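Local coordinates for protein dally-like, isoform A (Drosophila melanogaster, PDB 6XTZ) that is a GPI-anchored cell-surface glypican, a heparan sulfate proteoglycan that binds Wnt and Hedgehog proteins and shields the Wnt palmitoleate lipid to enable signalling at a distance, at residues A[126-131]-A[137-142]. The protein carries 5 engineered substitutions. Numbering follows the deposited sequence.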
ATOM      1  N   LYS A 126     -28.424   3.316   1.170  1.00 43.08           N
ATOM      2  CA  LYS A 126     -28.038   3.463  -0.228  1.00 43.26           C
ATOM      3  C   LYS A 126     -26.893   4.458  -0.379  1.00 46.65           C
ATOM      4  O   LYS A 126     -25.961   4.230  -1.158  1.00 43.96           O
ATOM      5  CB  LYS A 126     -29.246   3.892  -1.061  1.00 47.80           C
ATOM      6  CG  LYS A 126     -28.996   3.906  -2.561  1.00 64.42           C
ATOM      7  CD  LYS A 126     -30.270   4.218  -3.333  1.00 75.66           C
ATOM      8  CE  LYS A 126     -30.818   5.590  -2.969  1.00 83.91           C
ATOM      9  NZ  LYS A 126     -32.060   5.913  -3.726  1.00 88.56           N
ATOM     10  N   GLU A 127     -26.941   5.564   0.368  1.00 42.98           N
ATOM     11  CA  GLU A 127     -25.839   6.520   0.339  1.00 39.55           C
ATOM     12  C   GLU A 127     -24.572   5.915   0.932  1.00 36.64           C
ATOM     13  O   GLU A 127     -23.469   6.160   0.432  1.00 34.85           O
ATOM     14  CB  GLU A 127     -26.224   7.794   1.089  1.00 42.82           C
ATOM     15  CG  GLU A 127     -27.419   8.538   0.510  1.00 54.10           C
ATOM     16  CD  GLU A 127     -27.053   9.428  -0.665  1.00 68.63           C
ATOM     17  OE1 GLU A 127     -25.910   9.336  -1.164  1.00 69.36           O
ATOM     18  OE2 GLU A 127     -27.914  10.229  -1.086  1.00 72.93           O
ATOM     19  N   LEU A 128     -24.711   5.126   2.000  1.00 36.89           N
ATOM     20  CA  LEU A 128     -23.543   4.508   2.617  1.00 38.25           C
ATOM     21  C   LEU A 128     -22.905   3.483   1.689  1.00 41.42           C
ATOM     22  O   LEU A 128     -21.675   3.411   1.586  1.00 41.35           O
ATOM     23  CB  LEU A 128     -23.929   3.862   3.946  1.00 35.72           C
ATOM     24  CG  LEU A 128     -24.332   4.816   5.071  1.00 38.99           C
ATOM     25  CD1 LEU A 128     -24.719   4.031   6.313  1.00 40.16           C
ATOM     26  CD2 LEU A 128     -23.203   5.786   5.375  1.00 41.55           C
ATOM     27  N   GLU A 129     -23.725   2.679   1.007  1.00 42.94           N
ATOM     28  CA  GLU A 129     -23.189   1.722   0.045  1.00 40.89           C
ATOM     29  C   GLU A 129     -22.517   2.435  -1.120  1.00 41.50           C
ATOM     30  O   GLU A 129     -21.480   1.985  -1.619  1.00 43.12           O
ATOM     31  CB  GLU A 129     -24.301   0.806  -0.464  1.00 37.63           C
ATOM     32  CG  GLU A 129     -24.963  -0.039   0.609  1.00 40.79           C
ATOM     33  CD  GLU A 129     -26.044  -0.937   0.046  1.00 51.87           C
ATOM     34  OE1 GLU A 129     -26.014  -1.213  -1.172  1.00 56.99           O
ATOM     35  OE2 GLU A 129     -26.928  -1.364   0.819  1.00 58.38           O
ATOM     36  N   THR A 130     -23.096   3.551  -1.568  1.00 41.48           N
ATOM     37  CA  THR A 130     -22.509   4.293  -2.677  1.00 39.16           C
ATOM     38  C   THR A 130     -21.168   4.901  -2.285  1.00 41.08           C
ATOM     39  O   THR A 130     -20.237   4.930  -3.098  1.00 43.69           O
ATOM     40  CB  THR A 130     -23.474   5.378  -3.156  1.00 38.93           C
ATOM     41  OG1 THR A 130     -24.707   4.772  -3.567  1.00 41.60           O
ATOM     42  CG2 THR A 130     -22.883   6.145  -4.329  1.00 37.61           C
ATOM     43  N   TYR A 131     -21.040   5.378  -1.043  1.00 42.55           N
ATOM     44  CA  TYR A 131     -19.765   5.947  -0.618  1.00 41.37           C
ATOM     45  C   TYR A 131     -18.663   4.897  -0.630  1.00 41.99           C
ATOM     46  O   TYR A 131     -17.561   5.144  -1.133  1.00 46.42           O
ATOM     47  CB  TYR A 131     -19.866   6.575   0.773  1.00 38.78           C
ATOM     48  CG  TYR A 131     -18.491   6.953   1.278  1.00 36.92           C
ATOM     49  CD1 TYR A 131     -17.838   8.070   0.779  1.00 35.26           C
ATOM     50  CD2 TYR A 131     -17.825   6.165   2.210  1.00 39.30           C
ATOM     51  CE1 TYR A 131     -16.571   8.411   1.211  1.00 40.10           C
ATOM     52  CE2 TYR A 131     -16.553   6.495   2.645  1.00 40.39           C
ATOM     53  CZ  TYR A 131     -15.933   7.621   2.142  1.00 42.08           C
ATOM     54  OH  TYR A 131     -14.671   7.960   2.570  1.00 50.35           O
ATOM     55  N   VAL A 137     -19.734  10.700  -1.985  1.00 50.15           N
ATOM     56  CA  VAL A 137     -20.802  10.986  -1.032  1.00 48.87           C
ATOM     57  C   VAL A 137     -20.221  11.798   0.117  1.00 50.84           C
ATOM     58  O   VAL A 137     -19.189  11.429   0.685  1.00 49.91           O
ATOM     59  CB  VAL A 137     -21.460   9.699  -0.494  1.00 48.40           C
ATOM     60  CG1 VAL A 137     -22.408  10.025   0.655  1.00 41.94           C
ATOM     61  CG2 VAL A 137     -22.204   8.962  -1.600  1.00 53.18           C
ATOM     62  N   ASP A 138     -20.881  12.904   0.456  1.00 45.85           N
ATOM     63  CA  ASP A 138     -20.544  13.685   1.645  1.00 45.08           C
ATOM     64  C   ASP A 138     -21.278  13.049   2.820  1.00 45.50           C
ATOM     65  O   ASP A 138     -22.479  13.262   3.004  1.00 46.01           O
ATOM     66  CB  ASP A 138     -20.931  15.149   1.457  1.00 51.22           C
ATOM     67  CG  ASP A 138     -20.357  16.056   2.534  1.00 55.12           C
ATOM     68  OD1 ASP A 138     -20.050  15.567   3.641  1.00 55.44           O
ATOM     69  OD2 ASP A 138     -20.218  17.269   2.271  1.00 57.36           O
ATOM     70  N   LEU A 139     -20.551  12.264   3.620  1.00 45.13           N
ATOM     71  CA  LEU A 139     -21.193  11.453   4.652  1.00 41.28           C
ATOM     72  C   LEU A 139     -21.858  12.321   5.714  1.00 48.94           C
ATOM     73  O   LEU A 139     -23.015  12.089   6.084  1.00 48.41           O
ATOM     74  CB  LEU A 139     -20.172  10.509   5.286  1.00 45.68           C
ATOM     75  CG  LEU A 139     -19.687   9.369   4.388  1.00 51.62           C
ATOM     76  CD1 LEU A 139     -18.573   8.586   5.063  1.00 47.71           C
ATOM     77  CD2 LEU A 139     -20.847   8.453   4.022  1.00 39.34           C
ATOM     78  N   LEU A 140     -21.139  13.323   6.225  1.00 42.23           N
ATOM     79  CA  LEU A 140     -21.711  14.187   7.254  1.00 42.85           C
ATOM     80  C   LEU A 140     -22.937  14.927   6.737  1.00 48.12           C
ATOM     81  O   LEU A 140     -23.913  15.118   7.471  1.00 48.66           O
ATOM     82  CB  LEU A 140     -20.661  15.173   7.761  1.00 47.36           C
ATOM     83  CG  LEU A 140     -19.526  14.581   8.598  1.00 47.12           C
ATOM     84  CD1 LEU A 140     -18.656  15.688   9.172  1.00 46.44           C
ATOM     85  CD2 LEU A 140     -20.085  13.703   9.708  1.00 49.53           C
ATOM     86  N   GLU A 141     -22.907  15.346   5.470  1.00 47.17           N
ATOM     87  CA  GLU A 141     -24.069  16.005   4.882  1.00 53.17           C
ATOM     88  C   GLU A 141     -25.261  15.057   4.807  1.00 54.28           C
ATOM     89  O   GLU A 141     -26.391  15.440   5.136  1.00 53.39           O
ATOM     90  CB  GLU A 141     -23.715  16.539   3.494  1.00 59.41           C
ATOM     91  CG  GLU A 141     -24.887  17.108   2.718  1.00 69.75           C
ATOM     92  CD  GLU A 141     -24.500  17.532   1.315  1.00 80.03           C
ATOM     93  OE1 GLU A 141     -23.346  17.970   1.122  1.00 83.82           O
ATOM     94  OE2 GLU A 141     -25.345  17.419   0.402  1.00 84.82           O
ATOM     95  N   VAL A 142     -25.028  13.812   4.387  1.00 46.70           N
ATOM     96  CA  VAL A 142     -26.117  12.844   4.304  1.00 48.25           C
ATOM     97  C   VAL A 142     -26.621  12.484   5.698  1.00 52.09           C
ATOM     98  O   VAL A 142     -27.828  12.308   5.910  1.00 55.74           O
ATOM     99  CB  VAL A 142     -25.664  11.599   3.519  1.00 44.05           C
ATOM    100  CG1 VAL A 142     -26.754  10.542   3.515  1.00 43.01           C
ATOM    101  CG2 VAL A 142     -25.293  11.980   2.093  1.00 43.58           C
TER
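L139 lies against Y131 and L128 in an alpha-alpha hairpin of the all-helical glypican core, where helix 118-134 gives way to helix 139-158 after a short connection. The tight part of the contact is on the buried side. There L139 CD1 sits over one face of the Y131 ring in a CH-pi contact, 3.9 Å from the centroid and 15° off the ring normal, displaced toward the CD2-CE2 rim. With CG anti to the backbone N (chi1 171°), the tyrosine swings its ring past L139, and the two side chains meet at about a right angle. The other methyl, L139 CD2, touches both Y131 CB and L128 CD2, the latter 3.8 Å away. The L128 side chain also comes within about 4 Å of the bound O-palmitoleoyl serine, placing this end beside the lipid site, while V198 and F197 of helix 185-216 pack on Y131 and L139 respectively.

V137 closes the hairpin near the turn, its CB 3.7 Å from Y131 CB and its CG2 lying 3.7 Å from E127 O. On the partly exposed side the contact is carried by E127, V137 and V142. The E127 chain bends at chi2 (-82°), laying CB and CG along V142 CG1 while the carboxylate turns back over V137. Next to V137, exposed D138 is the N-cap of helix 139-158, its OD1 accepting a weak bond from E141 N. On the first helix, T130 OG1 donates to K126 O at 2.8 Å, reaching the carbonyl from the face opposite T130 N.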